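Local coordinates for protein PHOX (Pseudomonas fluorescens, PDB 4A9V) that acts as an alkaline phosphatase, hydrolysing phosphate monoesters with a complex iron-calcium cofactor held in a beta-propeller fold, at residues 339-345 against 442-448; 325-329 against 378-383; 278-284 against 437-441; 297-301 against 345-349. All blocks are in the same frame, centred on the assembly; numbering follows the deposited sequence. Where two conformers were deposited one is given.

Contact 1: residues 339-345 against 442-448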
loop_
_atom_site.group_PDB
_atom_site.type_symbol
_atom_site.label_atom_id
_atom_site.label_comp_id
_atom_site.label_asym_id
_atom_site.label_seq_id
_atom_site.Cartn_x
_atom_site.Cartn_y
_atom_site.Cartn_z
ATOM N N PRO A 339 -22.728 7.659 9.979
ATOM C CA PRO A 339 -23.547 6.619 9.380
ATOM C C PRO A 339 -23.065 5.225 9.761
ATOM O O PRO A 339 -21.855 4.974 9.880
ATOM C CB PRO A 339 -23.389 6.869 7.881
ATOM C CG PRO A 339 -22.059 7.526 7.753
ATOM C CD PRO A 339 -21.935 8.387 8.976
ATOM N N LYS A 340 -24.046 4.356 10.041
ATOM C CA LYS A 340 -23.851 2.954 10.470
ATOM C C LYS A 340 -24.719 2.029 9.577
ATOM O O LYS A 340 -25.887 2.349 9.334
ATOM C CB LYS A 340 -24.302 2.779 11.942
ATOM C CG LYS A 340 -23.558 3.611 12.988
ATOM C CD LYS A 340 -24.226 3.539 14.366
ATOM C CE LYS A 340 -23.513 4.386 15.419
ATOM N NZ LYS A 340 -23.971 5.807 15.462
ATOM N N GLY A 341 -24.250 0.809 9.286
ATOM C CA GLY A 341 -25.084 -0.180 8.621
ATOM C C GLY A 341 -24.528 -1.585 8.736
ATOM O O GLY A 341 -23.760 -1.892 9.650
ATOM N N GLN A 342 -24.991 -2.442 7.828
ATOM C CA GLN A 342 -24.547 -3.830 7.731
ATOM C C GLN A 342 -23.954 -4.072 6.351
ATOM O O GLN A 342 -24.257 -3.360 5.391
ATOM C CB GLN A 342 -25.723 -4.793 7.935
ATOM C CG GLN A 342 -26.279 -4.799 9.349
ATOM C CD GLN A 342 -25.486 -5.685 10.297
ATOM O OE1 GLN A 342 -25.165 -5.281 11.420
ATOM N NE2 GLN A 342 -25.286 -6.933 9.908
ATOM N N GLY A 343 -23.128 -5.107 6.248
ATOM C CA GLY A 343 -22.610 -5.544 4.967
ATOM C C GLY A 343 -22.341 -7.031 4.970
ATOM O O GLY A 343 -22.615 -7.730 5.953
ATOM N N GLN A 344 -21.829 -7.515 3.848
ATOM C CA GLN A 344 -21.612 -8.934 3.663
ATOM C C GLN A 344 -20.441 -9.203 2.741
ATOM O O GLN A 344 -20.046 -8.357 1.934
ATOM C CB GLN A 344 -22.863 -9.602 3.094
ATOM C CG GLN A 344 -23.233 -9.111 1.715
ATOM C CD GLN A 344 -24.542 -9.675 1.223
ATOM O OE1 GLN A 344 -24.645 -10.866 0.934
ATOM N NE2 GLN A 344 -25.533 -8.809 1.061
ATOM N N TRP A 345 -19.916 -10.417 2.869
ATOM C CA TRP A 345 -18.895 -10.965 1.985
ATOM C C TRP A 345 -19.523 -11.946 1.032
ATOM O O TRP A 345 -20.269 -12.843 1.458
ATOM C CB TRP A 345 -17.838 -11.681 2.827
ATOM C CG TRP A 345 -17.067 -10.750 3.718
ATOM C CD1 TRP A 345 -17.148 -10.635 5.097
ATOM C CD2 TRP A 345 -16.196 -9.667 3.285
ATOM N NE1 TRP A 345 -16.369 -9.602 5.545
ATOM C CE2 TRP A 345 -15.769 -8.982 4.494
ATOM C CE3 TRP A 345 -15.663 -9.277 2.066
ATOM C CZ2 TRP A 345 -14.909 -7.896 4.452
ATOM C CZ3 TRP A 345 -14.798 -8.187 2.038
ATOM C CH2 TRP A 345 -14.417 -7.525 3.208
ATOM N N LYS A 442 -19.493 -14.030 7.503
ATOM C CA LYS A 442 -19.771 -13.506 6.187
ATOM C C LYS A 442 -20.620 -12.242 6.227
ATOM O O LYS A 442 -20.921 -11.679 5.184
ATOM C CB LYS A 442 -20.411 -14.591 5.327
ATOM C CG LYS A 442 -19.396 -15.678 4.969
ATOM C CD LYS A 442 -19.982 -16.874 4.243
ATOM C CE LYS A 442 -19.041 -18.067 4.356
ATOM N NZ LYS A 442 -19.412 -19.186 3.448
ATOM N N THR A 443 -20.918 -11.748 7.427
ATOM C CA THR A 443 -21.554 -10.442 7.580
ATOM C C THR A 443 -20.852 -9.624 8.653
ATOM O O THR A 443 -20.091 -10.158 9.468
ATOM C CB THR A 443 -23.055 -10.552 7.930
ATOM O OG1 THR A 443 -23.207 -11.082 9.249
ATOM C CG2 THR A 443 -23.781 -11.458 6.942
ATOM N N PHE A 444 -21.093 -8.316 8.612
ATOM C CA PHE A 444 -20.469 -7.387 9.527
ATOM C C PHE A 444 -21.340 -6.146 9.695
ATOM O O PHE A 444 -22.213 -5.864 8.864
ATOM C CB PHE A 444 -19.065 -7.004 9.032
ATOM C CG PHE A 444 -19.029 -6.506 7.613
ATOM C CD1 PHE A 444 -19.369 -5.194 7.317
ATOM C CD2 PHE A 444 -18.684 -7.345 6.569
ATOM C CE1 PHE A 444 -19.367 -4.735 6.012
ATOM C CE2 PHE A 444 -18.671 -6.889 5.266
ATOM C CZ PHE A 444 -18.958 -5.569 4.995
ATOM N N ALA A 445 -21.091 -5.426 10.785
ATOM C CA ALA A 445 -21.608 -4.082 10.980
ATOM C C ALA A 445 -20.531 -3.083 10.567
ATOM O O ALA A 445 -19.371 -3.262 10.903
ATOM C CB ALA A 445 -21.969 -3.893 12.443
ATOM N N TRP A 446 -20.915 -2.015 9.879
ATOM C CA TRP A 446 -19.959 -0.986 9.479
ATOM C C TRP A 446 -20.368 0.379 9.974
ATOM O O TRP A 446 -21.550 0.644 10.234
ATOM C CB TRP A 446 -19.748 -0.990 7.959
ATOM C CG TRP A 446 -20.959 -0.581 7.159
ATOM C CD1 TRP A 446 -21.905 -1.411 6.586
ATOM C CD2 TRP A 446 -21.385 0.775 6.828
ATOM N NE1 TRP A 446 -22.871 -0.676 5.942
ATOM C CE2 TRP A 446 -22.620 0.643 6.067
ATOM C CE3 TRP A 446 -20.908 2.038 7.120
ATOM C CZ2 TRP A 446 -23.363 1.747 5.678
ATOM C CZ3 TRP A 446 -21.646 3.141 6.699
ATOM C CH2 TRP A 446 -22.859 2.997 6.020
ATOM N N ASP A 447 -19.385 1.264 10.111
ATOM C CA ASP A 447 -19.641 2.678 10.395
ATOM C C ASP A 447 -18.523 3.512 9.786
ATOM O O ASP A 447 -17.437 3.006 9.520
ATOM C CB ASP A 447 -19.768 2.942 11.914
ATOM C CG ASP A 447 -18.439 2.837 12.662
ATOM O OD1 ASP A 447 -17.895 1.714 12.763
ATOM O OD2 ASP A 447 -17.956 3.871 13.179
ATOM N N LEU A 448 -18.795 4.788 9.538
ATOM C CA LEU A 448 -17.717 5.698 9.136
ATOM C C LEU A 448 -17.067 6.309 10.375
ATOM O O LEU A 448 -17.619 7.193 11.035
ATOM C CB LEU A 448 -18.189 6.775 8.176
ATOM C CG LEU A 448 -18.563 6.278 6.772
ATOM C CD1 LEU A 448 -18.874 7.449 5.849
ATOM C CD2 LEU A 448 -17.489 5.390 6.155
HETATM O O HOH W 1 -23.410 -8.845 10.797
#
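The backbone N of Trp345 donates to Lys442 O at 2.8 Å, in a nearly straight bond (167°). This bond lies at one end of an antiparallel ladder. Gly343 with Phe444, and Gly341 with Trp446, form hydrogen-bonded pairs with two backbone bonds each. At the other end Leu448 N reaches Pro339 O over 3.1 Å. The two glycines make room for rings that fold back across them, the arrangement known as aromatic rescue of glycine. CG of Trp446 lies between its own N and carbonyl carbon (chi1 67°). This lays the indole over Gly341, whose CA is 3.8 Å from the centroid of the five-membered ring of Trp446. Phe444 covers Gly343 likewise, with Gly343 CA 3.9 Å from its ring centroid. Trp446 NE1 makes a weak, bent bond to Gln342 O and also bonds Asp330. A leucine in place of Trp446 would probably leave Asp330 without this N-H and uncover Gly341. Phe444 CE2 sits over one face of the Trp345 indole, the ring planes 54° apart. On the other side of the sheet, one water joins Gln342 NE2 to Thr443 OG1. Strands 340-347 and 443-451 are neighbours in a large antiparallel sheet, flanked by strands 322-329 and 428-434.

Contact 2: residues 325-329 against 378-383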
loop_
_atom_site.group_PDB
_atom_site.type_symbol
_atom_site.label_atom_id
_atom_site.label_comp_id
_atom_site.label_asym_id
_atom_site.label_seq_id
_atom_site.Cartn_x
_atom_site.Cartn_y
_atom_site.Cartn_z
ATOM N N TYR A 325 -13.454 -13.495 -1.285
ATOM C CA TYR A 325 -14.744 -12.825 -1.176
ATOM C C TYR A 325 -14.594 -11.362 -1.561
ATOM O O TYR A 325 -13.509 -10.792 -1.476
ATOM C CB TYR A 325 -15.248 -12.886 0.266
ATOM C CG TYR A 325 -15.441 -14.281 0.811
ATOM C CD1 TYR A 325 -14.398 -14.964 1.430
ATOM C CD2 TYR A 325 -16.694 -14.871 0.812
ATOM C CE1 TYR A 325 -14.591 -16.217 1.981
ATOM C CE2 TYR A 325 -16.895 -16.128 1.345
ATOM C CZ TYR A 325 -15.836 -16.804 1.912
ATOM O OH TYR A 325 -16.022 -18.067 2.427
ATOM N N VAL A 326 -15.727 -10.729 -1.846
ATOM C CA VAL A 326 -15.783 -9.295 -2.090
ATOM C C VAL A 326 -16.960 -8.706 -1.306
ATOM O O VAL A 326 -17.936 -9.403 -1.028
ATOM C CB VAL A 326 -15.889 -9.001 -3.601
ATOM C CG1 VAL A 326 -17.245 -9.422 -4.157
ATOM C CG2 VAL A 326 -15.596 -7.534 -3.886
ATOM N N ALA A 327 -16.838 -7.446 -0.896
ATOM C CA ALA A 327 -17.806 -6.828 0.003
ATOM C C ALA A 327 -18.976 -6.176 -0.724
ATOM O O ALA A 327 -18.796 -5.477 -1.730
ATOM C CB ALA A 327 -17.122 -5.798 0.889
ATOM N N ARG A 328 -20.143 -6.273 -0.087
ATOM C CA ARG A 328 -21.277 -5.401 -0.364
ATOM C C ARG A 328 -21.662 -4.700 0.936
ATOM O O ARG A 328 -21.591 -5.293 2.008
ATOM C CB ARG A 328 -22.462 -6.209 -0.914
ATOM C CG ARG A 328 -23.598 -5.346 -1.443
ATOM C CD ARG A 328 -24.824 -6.159 -1.823
ATOM N NE ARG A 328 -24.570 -7.047 -2.948
ATOM C CZ ARG A 328 -25.406 -8.003 -3.335
ATOM N NH1 ARG A 328 -26.505 -8.235 -2.635
ATOM N NH2 ARG A 328 -25.110 -8.777 -4.367
ATOM N N PHE A 329 -21.951 -3.407 0.853
ATOM C CA PHE A 329 -22.352 -2.610 2.007
ATOM C C PHE A 329 -23.758 -2.102 1.758
ATOM O O PHE A 329 -24.043 -1.597 0.663
ATOM C CB PHE A 329 -21.430 -1.402 2.172
ATOM C CG PHE A 329 -19.990 -1.757 2.428
ATOM C CD1 PHE A 329 -19.124 -1.979 1.368
ATOM C CD2 PHE A 329 -19.493 -1.863 3.718
ATOM C CE1 PHE A 329 -17.810 -2.350 1.582
ATOM C CE2 PHE A 329 -18.172 -2.230 3.932
ATOM C CZ PHE A 329 -17.346 -2.523 2.864
ATOM N N VAL A 378 -21.206 -10.415 -9.134
ATOM C CA VAL A 378 -21.887 -10.764 -7.888
ATOM C C VAL A 378 -22.413 -9.549 -7.126
ATOM O O VAL A 378 -23.018 -9.697 -6.074
ATOM C CB VAL A 378 -21.006 -11.613 -6.943
ATOM C CG1 VAL A 378 -20.422 -12.802 -7.683
ATOM C CG2 VAL A 378 -19.915 -10.773 -6.293
ATOM N N GLY A 379 -22.230 -8.356 -7.685
ATOM C CA GLY A 379 -22.831 -7.146 -7.124
ATOM C C GLY A 379 -22.094 -6.580 -5.919
ATOM O O GLY A 379 -22.714 -6.059 -4.991
ATOM N N ALA A 380 -20.768 -6.563 -5.992
ATOM C CA ALA A 380 -19.971 -5.839 -5.008
ATOM C C ALA A 380 -20.318 -4.346 -5.025
ATOM O O ALA A 380 -20.712 -3.797 -6.059
ATOM C CB ALA A 380 -18.495 -6.056 -5.298
ATOM N N THR A 381 -20.123 -3.683 -3.890
ATOM C CA THR A 381 -20.367 -2.247 -3.794
ATOM C C THR A 381 -19.150 -1.453 -4.256
ATOM O O THR A 381 -18.050 -1.620 -3.724
ATOM C CB THR A 381 -20.687 -1.839 -2.348
ATOM O OG1 THR A 381 -21.795 -2.606 -1.859
ATOM C CG2 THR A 381 -20.980 -0.347 -2.244
ATOM N N ARG A 382 -19.361 -0.564 -5.220
ATOM C CA ARG A 382 -18.297 0.308 -5.709
ATOM C C ARG A 382 -17.905 1.332 -4.651
ATOM O O ARG A 382 -18.770 1.978 -4.062
ATOM C CB ARG A 382 -18.779 1.017 -6.973
ATOM C CG ARG A 382 -19.123 0.057 -8.104
ATOM C CD ARG A 382 -19.470 0.802 -9.379
ATOM N NE ARG A 382 -18.272 1.358 -9.994
ATOM C CZ ARG A 382 -18.265 1.997 -11.156
ATOM N NH1 ARG A 382 -19.413 2.354 -11.703
ATOM N NH2 ARG A 382 -17.120 2.339 -11.737
ATOM N N MET A 383 -16.602 1.455 -4.393
ATOM C CA MET A 383 -16.098 2.214 -3.250
ATOM C C MET A 383 -15.252 3.417 -3.674
ATOM O O MET A 383 -14.655 3.439 -4.755
ATOM C CB MET A 383 -15.267 1.307 -2.338
ATOM C CG MET A 383 -16.014 0.082 -1.824
ATOM S SD MET A 383 -17.506 0.432 -0.877
ATOM C CE MET A 383 -16.802 1.057 0.643
HETATM O O HOH W 2 -16.634 -3.645 -2.183
#
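Arg328 spans two carbonyls with the edge of its guanidinium. NE donates to Gly379 O at 2.9 Å, approaching from above that carbonyl's plane. NH2 donates to Val378 O, also at 2.9 Å, and this oxygen lies close to the guanidinium plane. The side chain leaves with CG opposite the backbone N (chi1 -170°) and bends at chi3, which brings both N-H groups round to the loop. Gly379 ends helix 371-377 in a Schellman motif with positive phi. A side chain there would run into Arg328 NH2. Thr381 serves the strand twice. Its N donates to Ala327 O at 3.1 Å, in the carbonyl plane. Its OG1 accepts from Phe329 N at 2.8 Å, in a nearly straight bond (164°). A water donates hydrogen bonds to both Ala327 O and Thr381 O. Apolar contacts lie on both flanks. Val326 CG2 meets Ala380 CB at 3.5 Å, and Met383 SD sits obliquely beside the Phe329 ring, a Met-aromatic contact 3.7 Å from Phe329 CD1. The chemistry implies that the loop is tied mainly by satisfying main-chain polar groups. The positive charge of Arg328 at a helix C-terminus probably also suits the partial negative charge there.

Contact 3: residues 278-284 against 437-441. With LI (lithium ion), chain C.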
loop_
_atom_site.group_PDB
_atom_site.type_symbol
_atom_site.label_atom_id
_atom_site.label_comp_id
_atom_site.label_asym_id
_atom_site.label_seq_id
_atom_site.Cartn_x
_atom_site.Cartn_y
_atom_site.Cartn_z
ATOM N N ALA A 278 -5.508 -11.319 9.580
ATOM C CA ALA A 278 -6.274 -11.664 10.762
ATOM C C ALA A 278 -6.388 -13.186 10.798
ATOM O O ALA A 278 -5.804 -13.880 9.966
ATOM C CB ALA A 278 -7.652 -11.004 10.709
ATOM N N GLU A 279 -7.157 -13.693 11.746
ATOM C CA GLU A 279 -7.285 -15.127 11.919
ATOM C C GLU A 279 -8.724 -15.415 12.311
ATOM O O GLU A 279 -9.301 -14.706 13.133
ATOM C CB GLU A 279 -6.317 -15.597 13.013
ATOM C CG GLU A 279 -6.224 -17.108 13.214
ATOM C CD GLU A 279 -5.123 -17.536 14.189
ATOM O OE1 GLU A 279 -4.361 -16.689 14.698
ATOM O OE2 GLU A 279 -4.946 -18.758 14.378
ATOM N N THR A 280 -9.318 -16.443 11.706
ATOM C CA THR A 280 -10.647 -16.891 12.128
ATOM C C THR A 280 -10.589 -17.505 13.528
ATOM O O THR A 280 -9.519 -17.873 14.018
ATOM C CB THR A 280 -11.224 -17.944 11.170
ATOM O OG1 THR A 280 -10.473 -19.149 11.305
ATOM C CG2 THR A 280 -11.208 -17.470 9.732
ATOM N N ASP A 281 -11.744 -17.650 14.162
ATOM C CA ASP A 281 -11.777 -18.283 15.468
ATOM C C ASP A 281 -11.245 -19.719 15.404
ATOM O O ASP A 281 -10.618 -20.188 16.350
ATOM C CB ASP A 281 -13.192 -18.280 16.032
ATOM C CG ASP A 281 -13.623 -16.919 16.547
ATOM O OD1 ASP A 281 -12.877 -15.922 16.408
ATOM O OD2 ASP A 281 -14.721 -16.852 17.138
ATOM N N ASP A 282 -11.457 -20.401 14.282
ATOM C CA ASP A 282 -10.936 -21.751 14.133
ATOM C C ASP A 282 -9.548 -21.824 13.499
ATOM O O ASP A 282 -9.015 -22.913 13.311
ATOM C CB ASP A 282 -11.937 -22.674 13.423
ATOM C CG ASP A 282 -12.104 -22.378 11.935
ATOM O OD1 ASP A 282 -11.499 -21.430 11.408
ATOM O OD2 ASP A 282 -12.912 -23.086 11.293
ATOM N N GLY A 283 -8.870 -20.684 13.411
ATOM C CA GLY A 283 -7.424 -20.671 13.231
ATOM C C GLY A 283 -6.924 -20.506 11.800
ATOM O O GLY A 283 -5.733 -20.665 11.549
ATOM N N ARG A 284 -7.815 -20.199 10.863
ATOM C CA ARG A 284 -7.429 -20.000 9.473
ATOM C C ARG A 284 -6.999 -18.569 9.223
ATOM O O ARG A 284 -7.429 -17.654 9.914
ATOM C CB ARG A 284 -8.590 -20.390 8.562
ATOM C CG ARG A 284 -8.947 -21.861 8.703
ATOM C CD ARG A 284 -10.155 -22.271 7.884
ATOM N NE ARG A 284 -11.380 -21.602 8.290
ATOM C CZ ARG A 284 -12.245 -21.107 7.410
ATOM N NH1 ARG A 284 -11.960 -21.155 6.113
ATOM N NH2 ARG A 284 -13.369 -20.542 7.810
ATOM N N ASP A 437 -17.456 -11.327 16.327
ATOM C CA ASP A 437 -16.012 -11.078 16.410
ATOM C C ASP A 437 -15.188 -12.245 15.859
ATOM O O ASP A 437 -14.013 -12.398 16.191
ATOM C CB ASP A 437 -15.596 -10.711 17.838
ATOM C CG ASP A 437 -16.253 -9.427 18.316
ATOM O OD1 ASP A 437 -16.159 -8.416 17.590
ATOM O OD2 ASP A 437 -16.931 -9.457 19.368
ATOM N N ASP A 438 -15.782 -12.991 14.929
ATOM C CA ASP A 438 -15.091 -14.066 14.219
ATOM C C ASP A 438 -14.852 -13.628 12.783
ATOM O O ASP A 438 -15.799 -13.340 12.051
ATOM C CB ASP A 438 -15.953 -15.334 14.234
ATOM C CG ASP A 438 -15.243 -16.537 13.654
ATOM O OD1 ASP A 438 -14.124 -16.389 13.103
ATOM O OD2 ASP A 438 -15.821 -17.639 13.715
ATOM N N HIS A 439 -13.586 -13.552 12.390
ATOM C CA HIS A 439 -13.249 -13.162 11.027
ATOM C C HIS A 439 -13.659 -14.171 9.986
ATOM O O HIS A 439 -13.648 -13.862 8.792
ATOM C CB HIS A 439 -11.764 -12.839 10.903
ATOM C CG HIS A 439 -11.368 -11.576 11.614
ATOM N ND1 HIS A 439 -11.618 -10.343 11.106
ATOM C CD2 HIS A 439 -10.783 -11.384 12.855
ATOM C CE1 HIS A 439 -11.212 -9.416 11.990
ATOM N NE2 HIS A 439 -10.695 -10.053 13.055
ATOM N N ALA A 440 -14.146 -15.337 10.408
ATOM C CA ALA A 440 -14.773 -16.266 9.471
ATOM C C ALA A 440 -16.155 -15.809 9.002
ATOM O O ALA A 440 -16.688 -16.368 8.048
ATOM C CB ALA A 440 -14.867 -17.661 10.074
ATOM N N SER A 441 -16.802 -14.923 9.752
ATOM C CA SER A 441 -18.178 -14.555 9.447
ATOM C C SER A 441 -18.305 -13.905 8.075
ATOM O O SER A 441 -17.408 -13.195 7.615
ATOM C CB SER A 441 -18.730 -13.615 10.512
ATOM O OG SER A 441 -18.787 -14.288 11.750
HETATM LI LI LI C . -5.857 -17.444 15.613
HETATM O O HOH W 3 -11.657 -14.284 14.436
HETATM O O HOH W 4 -8.243 -16.889 16.357
HETATM O O HOH W 5 -12.971 -13.833 17.912
HETATM O O HOH W 6 -14.091 -19.752 12.887
HETATM O O HOH W 7 -4.799 -18.970 17.296
#
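Asp281 and Asp438 lay their carboxylates flat against each other, the planes only 2° apart and Asp281 CG 3.3 Å from Asp438 CG. Such like charges would be expected to repel, and the N-H groups and waters around them probably offset this. Asp438 OD1 accepts from Asp281 N at 2.9 Å and from Ala440 N at 2.9 Å, the donors coming from opposite faces of the carboxylate. A chi1 of -174° swings the carboxylate of Asp438 away from its own N and holds OD1 between the two loops. The bond to Ala440 closes an Asx turn. An alanine in place of Asp438 is likely to leave both N-H groups without their acceptor and the turn less firmly held. One water bridges Asp281 OD1, Glu279 O and His439 N. His439 presents a ring face to Ala278, whose CB stands 3.8 Å from the centroid and almost over it. ND1 of His439 bonds the hydroxyl of Tyr288. Ala440 CB touches Thr280 CG2 at 3.7 Å. Glu279 turns away, its OE2 bonding His309. The 280-283 type I turn joins the outermost strand 276-279 to strand 284-290. It meets the loop between strands 428-434 and 443-451, whose His439 also packs on Val286.

Contact 4: residues 297-301 against 345-349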
loop_
_atom_site.group_PDB
_atom_site.type_symbol
_atom_site.label_atom_id
_atom_site.label_comp_id
_atom_site.label_asym_id
_atom_site.label_seq_id
_atom_site.Cartn_x
_atom_site.Cartn_y
_atom_site.Cartn_z
ATOM N N PHE A 297 -13.423 -2.264 -5.463
ATOM C CA PHE A 297 -14.001 -3.026 -4.368
ATOM C C PHE A 297 -13.020 -3.340 -3.231
ATOM O O PHE A 297 -11.799 -3.147 -3.339
ATOM C CB PHE A 297 -14.594 -4.332 -4.894
ATOM C CG PHE A 297 -15.503 -4.154 -6.084
ATOM C CD1 PHE A 297 -16.534 -3.230 -6.049
ATOM C CD2 PHE A 297 -15.358 -4.944 -7.219
ATOM C CE1 PHE A 297 -17.420 -3.120 -7.104
ATOM C CE2 PHE A 297 -16.218 -4.802 -8.299
ATOM C CZ PHE A 297 -17.240 -3.877 -8.244
ATOM N N ILE A 298 -13.588 -3.855 -2.141
ATOM C CA ILE A 298 -12.848 -4.402 -1.004
ATOM C C ILE A 298 -13.049 -5.917 -0.965
ATOM O O ILE A 298 -14.167 -6.411 -1.107
ATOM C CB ILE A 298 -13.341 -3.767 0.313
ATOM C CG1 ILE A 298 -13.036 -2.265 0.318
ATOM C CG2 ILE A 298 -12.704 -4.455 1.516
ATOM C CD1 ILE A 298 -13.755 -1.489 1.399
ATOM N N TYR A 299 -11.947 -6.633 -0.761
ATOM C CA TYR A 299 -11.890 -8.092 -0.849
ATOM C C TYR A 299 -11.406 -8.712 0.469
ATOM O O TYR A 299 -10.822 -8.042 1.324
ATOM C CB TYR A 299 -10.955 -8.532 -1.985
ATOM C CG TYR A 299 -11.381 -8.082 -3.363
ATOM C CD1 TYR A 299 -11.122 -6.787 -3.808
ATOM C CD2 TYR A 299 -11.954 -8.974 -4.261
ATOM C CE1 TYR A 299 -11.478 -6.384 -5.084
ATOM C CE2 TYR A 299 -12.283 -8.586 -5.548
ATOM C CZ TYR A 299 -12.053 -7.295 -5.951
ATOM O OH TYR A 299 -12.394 -6.945 -7.238
ATOM N N LYS A 300 -11.604 -10.020 0.597
ATOM C CA LYS A 300 -11.217 -10.780 1.785
ATOM C C LYS A 300 -10.891 -12.204 1.349
ATOM O O LYS A 300 -11.727 -12.877 0.758
ATOM C CB LYS A 300 -12.373 -10.791 2.785
ATOM C CG LYS A 300 -12.175 -11.644 4.020
ATOM C CD LYS A 300 -13.520 -11.814 4.716
ATOM C CE LYS A 300 -13.435 -12.576 6.026
ATOM N NZ LYS A 300 -14.798 -12.793 6.586
ATOM N N PHE A 301 -9.697 -12.669 1.683
ATOM C CA PHE A 301 -9.315 -14.052 1.439
ATOM C C PHE A 301 -9.298 -14.799 2.763
ATOM O O PHE A 301 -8.796 -14.288 3.764
ATOM C CB PHE A 301 -7.926 -14.111 0.804
ATOM C CG PHE A 301 -7.412 -15.513 0.606
ATOM C CD1 PHE A 301 -7.830 -16.279 -0.470
ATOM C CD2 PHE A 301 -6.529 -16.071 1.515
ATOM C CE1 PHE A 301 -7.389 -17.581 -0.620
ATOM C CE2 PHE A 301 -6.048 -17.353 1.337
ATOM C CZ PHE A 301 -6.478 -18.111 0.266
ATOM N N TRP A 345 -19.916 -10.417 2.869
ATOM C CA TRP A 345 -18.895 -10.965 1.985
ATOM C C TRP A 345 -19.523 -11.946 1.032
ATOM O O TRP A 345 -20.269 -12.843 1.458
ATOM C CB TRP A 345 -17.838 -11.681 2.827
ATOM C CG TRP A 345 -17.067 -10.750 3.718
ATOM C CD1 TRP A 345 -17.148 -10.635 5.097
ATOM C CD2 TRP A 345 -16.196 -9.667 3.285
ATOM N NE1 TRP A 345 -16.369 -9.602 5.545
ATOM C CE2 TRP A 345 -15.769 -8.982 4.494
ATOM C CE3 TRP A 345 -15.663 -9.277 2.066
ATOM C CZ2 TRP A 345 -14.909 -7.896 4.452
ATOM C CZ3 TRP A 345 -14.798 -8.187 2.038
ATOM C CH2 TRP A 345 -14.417 -7.525 3.208
ATOM N N ILE A 346 -19.181 -11.829 -0.248
ATOM C CA ILE A 346 -19.763 -12.648 -1.299
ATOM C C ILE A 346 -18.639 -13.384 -2.024
ATOM O O ILE A 346 -17.657 -12.784 -2.438
ATOM C CB ILE A 346 -20.546 -11.783 -2.309
ATOM C CG1 ILE A 346 -21.625 -10.968 -1.594
ATOM C CG2 ILE A 346 -21.149 -12.656 -3.397
ATOM C CD1 ILE A 346 -22.299 -9.937 -2.466
ATOM N N GLU A 347 -18.785 -14.697 -2.142
ATOM C CA GLU A 347 -17.741 -15.576 -2.650
ATOM C C GLU A 347 -17.492 -15.391 -4.152
ATOM O O GLU A 347 -18.432 -15.374 -4.951
ATOM C CB GLU A 347 -18.206 -17.003 -2.378
ATOM C CG GLU A 347 -17.224 -18.109 -2.647
ATOM C CD GLU A 347 -17.813 -19.460 -2.290
ATOM O OE1 GLU A 347 -18.712 -19.510 -1.417
ATOM O OE2 GLU A 347 -17.171 -20.454 -2.636
ATOM N N LEU A 348 -16.219 -15.360 -4.538
ATOM C CA LEU A 348 -15.819 -15.364 -5.934
ATOM C C LEU A 348 -15.294 -16.750 -6.287
ATOM O O LEU A 348 -14.097 -17.043 -6.179
ATOM C CB LEU A 348 -14.752 -14.298 -6.175
ATOM C CG LEU A 348 -15.176 -12.878 -5.795
ATOM C CD1 LEU A 348 -14.057 -11.899 -6.111
ATOM C CD2 LEU A 348 -16.464 -12.470 -6.492
ATOM N N THR A 349 -16.229 -17.607 -6.675
ATOM C CA THR A 349 -15.970 -19.022 -6.894
ATOM C C THR A 349 -16.657 -19.449 -8.179
ATOM O O THR A 349 -17.862 -19.273 -8.330
ATOM C CB THR A 349 -16.516 -19.857 -5.724
ATOM O OG1 THR A 349 -15.773 -19.540 -4.541
ATOM C CG2 THR A 349 -16.411 -21.356 -6.011
HETATM O O HOH W 8 -15.244 -10.323 8.136
#
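Cation-pi and CH-pi contacts join Lys300 to Trp345. The lysine chain is fully extended and crosses the indole at about a right angle. Its CD stands 3.5 Å from the centroid of the Trp345 five-membered ring, close to the ring normal. NZ lies farther off-centre, 4.0 Å from the same centroid and 34° off the normal. Phe444 reaches the rim of the opposite face with CE2. Polar links run through a water, which accepts from Lys300 NZ at 2.9 Å and from Trp345 NE1 at 2.9 Å. NZ also donates to His439 O, so the buried ammonium has partners beyond the ring. The carbonyl Ile298 O lies at the indole edge. Apolar contacts complete the set. Ile298 CG2 touches Trp345 CH2 at 3.9 Å. On the other side of strand 296-303, Leu348 CD1 meets the edge of the Tyr299 ring, 3.8 Å from CE2. Tyr299 also stacks on Phe270 and touches helix 371-377. The two strands are not adjacent in the sheet. Strand 322-329 runs between them, bonded to both, and the Trp345 side chain reaches past its Ala327 to strand 296-303.

In the fold
All four contacts reach one antiparallel sheet. Contacts 2 and 4 are closest, with centres 8 Å apart, joined by probable hydrogen bonds from strand 322-329 to both of its neighbours. Contact 1 meets contact 2 through Gln344 N and Arg328 O, 2.9 Å apart, and through packing of Phe444 on Phe329. Trp345 belongs to contacts 1 and 4. Contact 3 meets contact 4 where Lys300 NZ lies 2.7 Å from His439 O. Contacts 2 and 3 do not touch. Contacts 2 and 4 approach the cofactor's surroundings: the side chains of Met383 and Ile298 are each about 12 Å from the mu-oxo-diiron group, and the side chain of Ile298 is about 9 Å from those of the metal ligands Glu273 and Glu387.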